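Local coordinates for protein (triosephosphate isomerase) (Thermotoga maritima, PDB 1B9B) that catalyses the interconversion of dihydroxyacetone phosphate and glyceraldehyde 3-phosphate, a step of glycolysis, at residues K4-K15 / E36-P44; P124-L132 / V143-F152. One frame throughout, in Å; residues are numbered along the deposited sequence.

Contact 1. Residues K4-K15 / E36-P44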
loop_
_atom_site.group_PDB
_atom_site.type_symbol
_atom_site.label_atom_id
_atom_site.label_comp_id
_atom_site.label_asym_id
_atom_site.label_seq_id
_atom_site.Cartn_x
_atom_site.Cartn_y
_atom_site.Cartn_z
ATOM N N LYS B 4 18.014 27.029 24.524
ATOM C CA LYS B 4 16.910 27.961 24.701
ATOM C C LYS B 4 15.602 27.184 24.641
ATOM O O LYS B 4 15.312 26.540 23.644
ATOM C CB LYS B 4 16.962 29.002 23.584
ATOM C CG LYS B 4 16.010 30.165 23.732
ATOM C CD LYS B 4 16.304 31.204 22.663
ATOM C CE LYS B 4 15.384 32.405 22.769
ATOM N NZ LYS B 4 15.602 33.359 21.644
ATOM N N LEU B 5 14.821 27.236 25.711
ATOM C CA LEU B 5 13.550 26.520 25.758
ATOM C C LEU B 5 12.646 26.995 24.630
ATOM O O LEU B 5 12.846 28.081 24.099
ATOM C CB LEU B 5 12.857 26.763 27.103
ATOM C CG LEU B 5 13.439 26.165 28.388
ATOM C CD1 LEU B 5 13.003 24.714 28.520
ATOM C CD2 LEU B 5 14.958 26.297 28.393
ATOM N N ILE B 6 11.658 26.179 24.263
ATOM C CA ILE B 6 10.722 26.531 23.191
ATOM C C ILE B 6 9.308 26.039 23.469
ATOM O O ILE B 6 9.086 24.880 23.850
ATOM C CB ILE B 6 11.140 25.948 21.811
ATOM C CG1 ILE B 6 12.465 26.546 21.349
ATOM C CG2 ILE B 6 10.076 26.267 20.776
ATOM C CD1 ILE B 6 12.997 25.925 20.079
ATOM N N LEU B 7 8.355 26.941 23.270
ATOM C CA LEU B 7 6.949 26.640 23.460
ATOM C C LEU B 7 6.284 26.903 22.112
ATOM O O LEU B 7 6.206 28.046 21.655
ATOM C CB LEU B 7 6.359 27.551 24.530
ATOM C CG LEU B 7 4.872 27.357 24.798
ATOM C CD1 LEU B 7 4.595 25.965 25.350
ATOM C CD2 LEU B 7 4.434 28.418 25.761
ATOM N N ALA B 8 5.815 25.840 21.471
ATOM C CA ALA B 8 5.196 25.971 20.165
ATOM C C ALA B 8 3.745 25.546 20.168
ATOM O O ALA B 8 3.375 24.569 20.825
ATOM C CB ALA B 8 5.973 25.153 19.148
ATOM N N GLY B 9 2.930 26.281 19.416
ATOM C CA GLY B 9 1.515 25.975 19.330
ATOM C C GLY B 9 1.070 25.525 17.951
ATOM O O GLY B 9 1.133 26.280 16.973
ATOM N N ASN B 10 0.614 24.283 17.874
ATOM C CA ASN B 10 0.153 23.724 16.615
ATOM C C ASN B 10 -1.362 23.833 16.585
ATOM O O ASN B 10 -2.066 22.929 17.043
ATOM C CB ASN B 10 0.605 22.259 16.504
ATOM C CG ASN B 10 0.016 21.555 15.298
ATOM O OD1 ASN B 10 -0.140 22.155 14.241
ATOM N ND2 ASN B 10 -0.303 20.273 15.449
ATOM N N TRP B 11 -1.861 24.947 16.055
ATOM C CA TRP B 11 -3.304 25.175 15.989
ATOM C C TRP B 11 -4.021 24.056 15.250
ATOM O O TRP B 11 -5.154 23.708 15.586
ATOM C CB TRP B 11 -3.631 26.498 15.286
ATOM C CG TRP B 11 -3.114 27.742 15.955
ATOM C CD1 TRP B 11 -2.230 27.815 16.996
ATOM C CD2 TRP B 11 -3.344 29.090 15.533
ATOM N NE1 TRP B 11 -1.883 29.124 17.236
ATOM C CE2 TRP B 11 -2.551 29.928 16.350
ATOM C CE3 TRP B 11 -4.136 29.672 14.536
ATOM C CZ2 TRP B 11 -2.529 31.322 16.198
ATOM C CZ3 TRP B 11 -4.115 31.060 14.385
ATOM C CH2 TRP B 11 -3.313 31.866 15.213
ATOM N N LYS B 12 -3.345 23.488 14.255
ATOM C CA LYS B 12 -3.901 22.429 13.419
ATOM C C LYS B 12 -4.970 23.069 12.544
ATOM O O LYS B 12 -4.859 24.249 12.216
ATOM C CB LYS B 12 -4.488 21.295 14.263
ATOM C CG LYS B 12 -3.459 20.643 15.169
ATOM C CD LYS B 12 -3.899 19.276 15.659
ATOM C CE LYS B 12 -2.795 18.651 16.488
ATOM N NZ LYS B 12 -3.174 17.329 17.038
ATOM N N MET B 13 -5.999 22.316 12.168
ATOM C CA MET B 13 -7.049 22.864 11.309
ATOM C C MET B 13 -8.141 23.533 12.142
ATOM O O MET B 13 -9.221 22.959 12.317
ATOM C CB MET B 13 -7.643 21.739 10.461
ATOM C CG MET B 13 -8.700 22.191 9.491
ATOM S SD MET B 13 -9.033 20.956 8.247
ATOM C CE MET B 13 -9.834 19.731 9.230
ATOM N N HIS B 14 -7.883 24.751 12.635
ATOM C CA HIS B 14 -8.862 25.402 13.501
ATOM C C HIS B 14 -9.291 26.859 13.374
ATOM O O HIS B 14 -10.460 27.168 13.625
ATOM C CB HIS B 14 -8.478 25.149 14.963
ATOM C CG HIS B 14 -8.827 23.773 15.441
ATOM N ND1 HIS B 14 -7.876 22.858 15.845
ATOM C CD2 HIS B 14 -10.021 23.144 15.549
ATOM C CE1 HIS B 14 -8.471 21.726 16.179
ATOM N NE2 HIS B 14 -9.773 21.874 16.008
ATOM N N LYS B 15 -8.411 27.773 12.997
ATOM C CA LYS B 15 -8.886 29.151 12.950
ATOM C C LYS B 15 -9.007 29.854 11.603
ATOM O O LYS B 15 -8.338 29.504 10.634
ATOM C CB LYS B 15 -8.055 29.999 13.921
ATOM C CG LYS B 15 -8.093 29.445 15.346
ATOM C CD LYS B 15 -7.611 30.439 16.394
ATOM C CE LYS B 15 -7.676 29.816 17.785
ATOM N NZ LYS B 15 -8.983 29.121 18.034
ATOM N N GLU B 36 13.193 35.436 27.110
ATOM C CA GLU B 36 14.115 34.422 27.626
ATOM C C GLU B 36 13.949 33.077 26.928
ATOM O O GLU B 36 14.636 32.105 27.249
ATOM C CB GLU B 36 13.930 34.239 29.137
ATOM C CG GLU B 36 12.697 34.916 29.710
ATOM C CD GLU B 36 12.825 36.430 29.740
ATOM O OE1 GLU B 36 13.949 36.941 29.548
ATOM O OE2 GLU B 36 11.804 37.111 29.965
ATOM N N PHE B 37 13.029 33.020 25.978
ATOM C CA PHE B 37 12.799 31.804 25.221
ATOM C C PHE B 37 11.887 32.111 24.042
ATOM O O PHE B 37 11.508 33.267 23.833
ATOM C CB PHE B 37 12.222 30.712 26.129
ATOM C CG PHE B 37 10.851 31.000 26.650
ATOM C CD1 PHE B 37 9.730 30.720 25.882
ATOM C CD2 PHE B 37 10.677 31.510 27.930
ATOM C CE1 PHE B 37 8.451 30.934 26.383
ATOM C CE2 PHE B 37 9.402 31.728 28.440
ATOM C CZ PHE B 37 8.286 31.437 27.664
ATOM N N GLU B 38 11.529 31.093 23.269
ATOM C CA GLU B 38 10.708 31.332 22.097
ATOM C C GLU B 38 9.323 30.745 22.093
ATOM O O GLU B 38 9.127 29.559 22.363
ATOM C CB GLU B 38 11.452 30.864 20.856
ATOM C CG GLU B 38 12.826 31.458 20.772
ATOM C CD GLU B 38 13.552 31.041 19.534
ATOM O OE1 GLU B 38 13.196 31.542 18.451
ATOM O OE2 GLU B 38 14.473 30.204 19.644
ATOM N N ILE B 39 8.356 31.604 21.788
ATOM C CA ILE B 39 6.969 31.187 21.692
ATOM C C ILE B 39 6.728 31.162 20.187
ATOM O O ILE B 39 7.055 32.119 19.480
ATOM C CB ILE B 39 5.983 32.201 22.347
ATOM C CG1 ILE B 39 6.582 32.807 23.619
ATOM C CG2 ILE B 39 4.682 31.495 22.700
ATOM C CD1 ILE B 39 7.593 33.910 23.357
ATOM N N VAL B 40 6.181 30.061 19.692
ATOM C CA VAL B 40 5.922 29.931 18.271
ATOM C C VAL B 40 4.467 29.592 18.044
ATOM O O VAL B 40 3.917 28.692 18.683
ATOM C CB VAL B 40 6.809 28.824 17.640
ATOM C CG1 VAL B 40 6.298 28.467 16.250
ATOM C CG2 VAL B 40 8.256 29.301 17.556
ATOM N N VAL B 41 3.845 30.332 17.136
ATOM C CA VAL B 41 2.449 30.105 16.794
ATOM C C VAL B 41 2.419 29.527 15.380
ATOM O O VAL B 41 3.158 29.986 14.501
ATOM C CB VAL B 41 1.654 31.421 16.849
ATOM C CG1 VAL B 41 1.632 31.951 18.275
ATOM C CG2 VAL B 41 2.290 32.445 15.930
ATOM N N CYS B 42 1.583 28.514 15.165
ATOM C CA CYS B 42 1.491 27.876 13.856
ATOM C C CYS B 42 0.075 27.824 13.294
ATOM O O CYS B 42 -0.634 26.823 13.448
ATOM C CB CYS B 42 2.057 26.458 13.925
ATOM S SG CYS B 42 3.776 26.399 14.430
ATOM N N PRO B 43 -0.357 28.907 12.636
ATOM C CA PRO B 43 -1.699 28.977 12.047
ATOM C C PRO B 43 -1.761 28.271 10.690
ATOM O O PRO B 43 -0.724 27.958 10.108
ATOM C CB PRO B 43 -1.939 30.478 11.930
ATOM C CG PRO B 43 -0.565 31.009 11.659
ATOM C CD PRO B 43 0.300 30.229 12.614
ATOM N N PRO B 44 -2.979 27.995 10.182
ATOM C CA PRO B 44 -3.159 27.330 8.884
ATOM C C PRO B 44 -2.664 28.240 7.765
ATOM O O PRO B 44 -2.690 29.460 7.905
ATOM C CB PRO B 44 -4.666 27.117 8.811
ATOM C CG PRO B 44 -5.058 26.978 10.245
ATOM C CD PRO B 44 -4.259 28.068 10.908
#
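W11 lays one face of its indole on the end of segment 36-44: P43 CB stands 3.7 Å from the centroid of the six-membered ring, 28° off its normal, a CH-pi contact, and C42 O lies over the same face. K15 CD lies over the rim of the opposite face, while V41 CB and P44 CD approach obliquely. With CG beside its own backbone N (chi1 -62°), W11 reaches across to P43 and P44, and helix 17-30 meets the indole from outside. W11 O is taken by H14 ND1 at 2.9 Å, in the plane of the imidazole. The F37 ring, at the other end, meets L5 O and L7 CB obliquely and is backed by M250.

Between these ends run two neighbouring parallel strands of the TIM barrel, 6-10 and 38-42, joined through helix 17-30 as a beta-alpha-beta unit; their axes are 4.6 Å apart. The firm rungs are L7 N to E38 O, V40 N to L7 O and G9 N to V40 O, the last at 2.7 Å; E38 N to L5 O, C42 N to G9 O and W11 N to C42 O are weak. I6, A8, E38 and V40 turn to the barrel interior, whereas L7, I39 and V41 face the helix layer, L7 on M250, I39 on F243 and V41 on L55.

At the strand starts the extended K4 chain lies roughly perpendicular to that of E38, CE against CG at 3.4 Å. Its NZ is a long 3.9 Å from E38 OE2, and the firmer salt bridge of this carboxylate runs from OE1 to K61. Near the C-terminal end of strand 6-10, N10 ND2 is hydrogen-bonded to T76 OG1 of the second subunit; P44 sets CG near K12 O and also packs on M83 of that subunit.

Contact 2. Residues P124-L132 / V143-F152; sequences PILCVGETL and VVEKQVREGF
Q147 reaches from its helix to the backbone just beyond strand 124-128, in the one hydrogen bond between the two segments. G129 N donates to Q147 OE1 at 2.9 Å with an N-H...O angle of 157°, and the donor lies in the carbonyl plane of the amide. CG beside the backbone N (chi1 -52°) and an extended chain beyond it carry the amide to the first peptide N-H after the strand.

The apolar contacts lie along the same helix face. V128 and Q147 lie side by side, their chains pointing opposite ways, with V128 CG1 3.6 Å from Q147 CB; the same methyl meets V148 CG2 at 4.1 Å. L126 reaches the helix with CD2, which sits on the bare backbone of G151, 3.9 Å from its CA, and also touches the F152 ring at CE1. At the other end V143 CG1 lies against G129 O at 3.7 Å and near E130 CA.

Among the charged groups, E145 and R149 pair on the side of the helix away from the strand, E145 OE2 taking R149 NE in the guanidinium plane; K146 and E150 pair on another flank. E150 also forms a salt bridge with K137 of the third subunit. The carboxylate of E130 turns to Y167, R135 and W171.

Strand and helix run nearly antiparallel, at 154°, with axes 8.7 Å apart, as expected where a barrel strand is covered by a helix that comes later in the same strand-to-strand connection. Helix 107-119 flanks the contact at L126 and helix 181-198 at V144, V148 and F152, while the adjoining strand 164-167 meets V128 and F152 through I165.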
loop_
_atom_site.group_PDB
_atom_site.type_symbol
_atom_site.label_atom_id
_atom_site.label_comp_id
_atom_site.label_asym_id
_atom_site.label_seq_id
_atom_site.Cartn_x
_atom_site.Cartn_y
_atom_site.Cartn_z
ATOM N N PRO B 124 13.293 23.136 11.211
ATOM C CA PRO B 124 12.403 21.984 11.118
ATOM C C PRO B 124 12.072 21.548 12.521
ATOM O O PRO B 124 12.878 21.727 13.422
ATOM C CB PRO B 124 13.257 20.923 10.419
ATOM C CG PRO B 124 14.418 21.678 9.842
ATOM C CD PRO B 124 14.665 22.762 10.842
ATOM N N ILE B 125 10.880 21.005 12.713
ATOM C CA ILE B 125 10.493 20.481 14.008
ATOM C C ILE B 125 10.002 19.090 13.648
ATOM O O ILE B 125 8.851 18.890 13.272
ATOM C CB ILE B 125 9.385 21.340 14.698
ATOM C CG1 ILE B 125 9.988 22.689 15.117
ATOM C CG2 ILE B 125 8.843 20.635 15.952
ATOM C CD1 ILE B 125 9.093 23.553 16.003
ATOM N N LEU B 126 10.927 18.141 13.723
ATOM C CA LEU B 126 10.666 16.752 13.398
ATOM C C LEU B 126 9.933 16.059 14.523
ATOM O O LEU B 126 10.399 16.024 15.659
ATOM C CB LEU B 126 11.991 16.037 13.115
ATOM C CG LEU B 126 11.985 14.534 12.809
ATOM C CD1 LEU B 126 11.124 14.213 11.588
ATOM C CD2 LEU B 126 13.415 14.101 12.576
ATOM N N CYS B 127 8.781 15.496 14.198
ATOM C CA CYS B 127 7.976 14.808 15.187
ATOM C C CYS B 127 8.225 13.310 15.083
ATOM O O CYS B 127 8.277 12.762 13.984
ATOM C CB CYS B 127 6.487 15.098 14.954
ATOM S SG CYS B 127 6.012 16.856 14.846
ATOM N N VAL B 128 8.388 12.662 16.236
ATOM C CA VAL B 128 8.617 11.220 16.322
ATOM C C VAL B 128 7.737 10.733 17.461
ATOM O O VAL B 128 7.394 11.517 18.335
ATOM C CB VAL B 128 10.093 10.885 16.668
ATOM C CG1 VAL B 128 11.014 11.317 15.541
ATOM C CG2 VAL B 128 10.490 11.575 17.967
ATOM N N GLY B 129 7.376 9.453 17.460
ATOM C CA GLY B 129 6.538 8.928 18.522
ATOM C C GLY B 129 6.027 7.529 18.237
ATOM O O GLY B 129 5.808 7.164 17.084
ATOM N N GLU B 130 5.820 6.737 19.286
ATOM C CA GLU B 130 5.333 5.372 19.112
ATOM C C GLU B 130 3.815 5.252 19.203
ATOM O O GLU B 130 3.110 6.201 19.516
ATOM C CB GLU B 130 5.963 4.429 20.149
ATOM C CG GLU B 130 5.355 4.512 21.539
ATOM C CD GLU B 130 5.897 5.664 22.359
ATOM O OE1 GLU B 130 6.330 6.676 21.764
ATOM O OE2 GLU B 130 5.877 5.561 23.605
ATOM N N THR B 131 3.329 4.058 18.917
ATOM C CA THR B 131 1.915 3.756 18.969
ATOM C C THR B 131 1.707 2.918 20.218
ATOM O O THR B 131 2.665 2.393 20.784
ATOM C CB THR B 131 1.495 2.961 17.716
ATOM O OG1 THR B 131 1.215 3.878 16.656
ATOM C CG2 THR B 131 0.276 2.121 17.978
ATOM N N LEU B 132 0.464 2.798 20.658
ATOM C CA LEU B 132 0.199 2.005 21.842
ATOM C C LEU B 132 0.737 0.603 21.599
ATOM O O LEU B 132 1.517 0.085 22.393
ATOM C CB LEU B 132 -1.302 1.948 22.134
ATOM C CG LEU B 132 -1.651 1.492 23.559
ATOM C CD1 LEU B 132 -1.215 2.568 24.563
ATOM C CD2 LEU B 132 -3.142 1.222 23.660
ATOM N N VAL B 143 11.328 2.449 17.300
ATOM C CA VAL B 143 10.437 3.239 16.464
ATOM C C VAL B 143 11.011 4.648 16.458
ATOM O O VAL B 143 11.154 5.266 15.409
ATOM C CB VAL B 143 8.985 3.274 17.006
ATOM C CG1 VAL B 143 8.229 4.430 16.384
ATOM C CG2 VAL B 143 8.274 1.971 16.681
ATOM N N VAL B 144 11.362 5.152 17.631
ATOM C CA VAL B 144 11.927 6.490 17.700
ATOM C C VAL B 144 13.276 6.578 16.989
ATOM O O VAL B 144 13.516 7.526 16.233
ATOM C CB VAL B 144 12.074 6.975 19.168
ATOM C CG1 VAL B 144 13.031 8.145 19.245
ATOM C CG2 VAL B 144 10.727 7.411 19.687
ATOM N N GLU B 145 14.147 5.594 17.218
ATOM C CA GLU B 145 15.461 5.603 16.581
ATOM C C GLU B 145 15.347 5.592 15.059
ATOM O O GLU B 145 16.024 6.360 14.368
ATOM C CB GLU B 145 16.305 4.414 17.036
ATOM C CG GLU B 145 17.669 4.384 16.381
ATOM C CD GLU B 145 18.574 3.326 16.951
ATOM O OE1 GLU B 145 18.294 2.847 18.065
ATOM O OE2 GLU B 145 19.580 2.978 16.293
ATOM N N LYS B 146 14.495 4.724 14.531
ATOM C CA LYS B 146 14.315 4.667 13.093
ATOM C C LYS B 146 13.921 6.037 12.547
ATOM O O LYS B 146 14.485 6.505 11.557
ATOM C CB LYS B 146 13.237 3.654 12.720
ATOM C CG LYS B 146 12.857 3.746 11.261
ATOM C CD LYS B 146 11.805 2.740 10.876
ATOM C CE LYS B 146 11.259 3.041 9.488
ATOM N NZ LYS B 146 12.348 3.191 8.482
ATOM N N GLN B 147 12.956 6.679 13.205
ATOM C CA GLN B 147 12.476 7.987 12.771
ATOM C C GLN B 147 13.522 9.074 12.909
ATOM O O GLN B 147 13.561 10.004 12.103
ATOM C CB GLN B 147 11.215 8.378 13.546
ATOM C CG GLN B 147 10.134 7.306 13.507
ATOM C CD GLN B 147 8.826 7.736 14.154
ATOM O OE1 GLN B 147 8.810 8.231 15.278
ATOM N NE2 GLN B 147 7.719 7.531 13.446
ATOM N N VAL B 148 14.375 8.972 13.923
ATOM C CA VAL B 148 15.402 9.992 14.103
ATOM C C VAL B 148 16.523 9.801 13.083
ATOM O O VAL B 148 16.993 10.766 12.464
ATOM C CB VAL B 148 15.979 9.967 15.524
ATOM C CG1 VAL B 148 17.061 11.029 15.666
ATOM C CG2 VAL B 148 14.872 10.235 16.517
ATOM N N ARG B 149 16.940 8.550 12.909
ATOM C CA ARG B 149 17.985 8.222 11.953
ATOM C C ARG B 149 17.537 8.596 10.537
ATOM O O ARG B 149 18.296 9.223 9.778
ATOM C CB ARG B 149 18.299 6.741 12.029
ATOM C CG ARG B 149 19.064 6.333 13.270
ATOM C CD ARG B 149 19.316 4.832 13.230
ATOM N NE ARG B 149 20.272 4.401 14.241
ATOM C CZ ARG B 149 21.502 4.888 14.356
ATOM N NH1 ARG B 149 21.931 5.833 13.516
ATOM N NH2 ARG B 149 22.297 4.436 15.313
ATOM N N GLU B 150 16.309 8.212 10.186
ATOM C CA GLU B 150 15.767 8.539 8.878
ATOM C C GLU B 150 15.735 10.051 8.694
ATOM O O GLU B 150 16.328 10.579 7.759
ATOM C CB GLU B 150 14.361 7.968 8.724
ATOM C CG GLU B 150 14.331 6.462 8.580
ATOM C CD GLU B 150 14.504 6.005 7.139
ATOM O OE1 GLU B 150 15.139 6.741 6.354
ATOM O OE2 GLU B 150 14.017 4.902 6.794
ATOM N N GLY B 151 15.063 10.749 9.602
ATOM C CA GLY B 151 14.967 12.193 9.495
ATOM C C GLY B 151 16.280 12.955 9.389
ATOM O O GLY B 151 16.378 13.901 8.607
ATOM N N PHE B 152 17.284 12.556 10.170
ATOM C CA PHE B 152 18.585 13.231 10.160
ATOM C C PHE B 152 19.529 12.790 9.052
ATOM O O PHE B 152 20.495 13.498 8.730
ATOM C CB PHE B 152 19.307 13.054 11.504
ATOM C CG PHE B 152 18.892 14.044 12.546
ATOM C CD1 PHE B 152 17.746 13.837 13.309
ATOM C CD2 PHE B 152 19.622 15.212 12.733
ATOM C CE1 PHE B 152 17.333 14.780 14.240
ATOM C CE2 PHE B 152 19.217 16.163 13.662
ATOM C CZ PHE B 152 18.067 15.945 14.418
#

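Overall arrangement
Contact 1 lies within the strand layer of the eight-stranded barrel, whereas contact 2 joins that layer to the outer helices. Their centres are 20 Å apart and their nearest atoms about 5 Å, without touching; strands 61-64 and 91-94 come between 38-42 and 124-128 in the sheet. Strands 6-10, 38-42 and 124-128 run parallel, so their C-terminal ends open at the same rim, where TIM barrels carry their active site. A sulfate, probably from the crystallisation liquor but possibly marking the pocket, lies about 5 Å from the side chain of K12 in contact 1. Contact 1 borders the second subunit, whereas the helix of contact 2 faces the third.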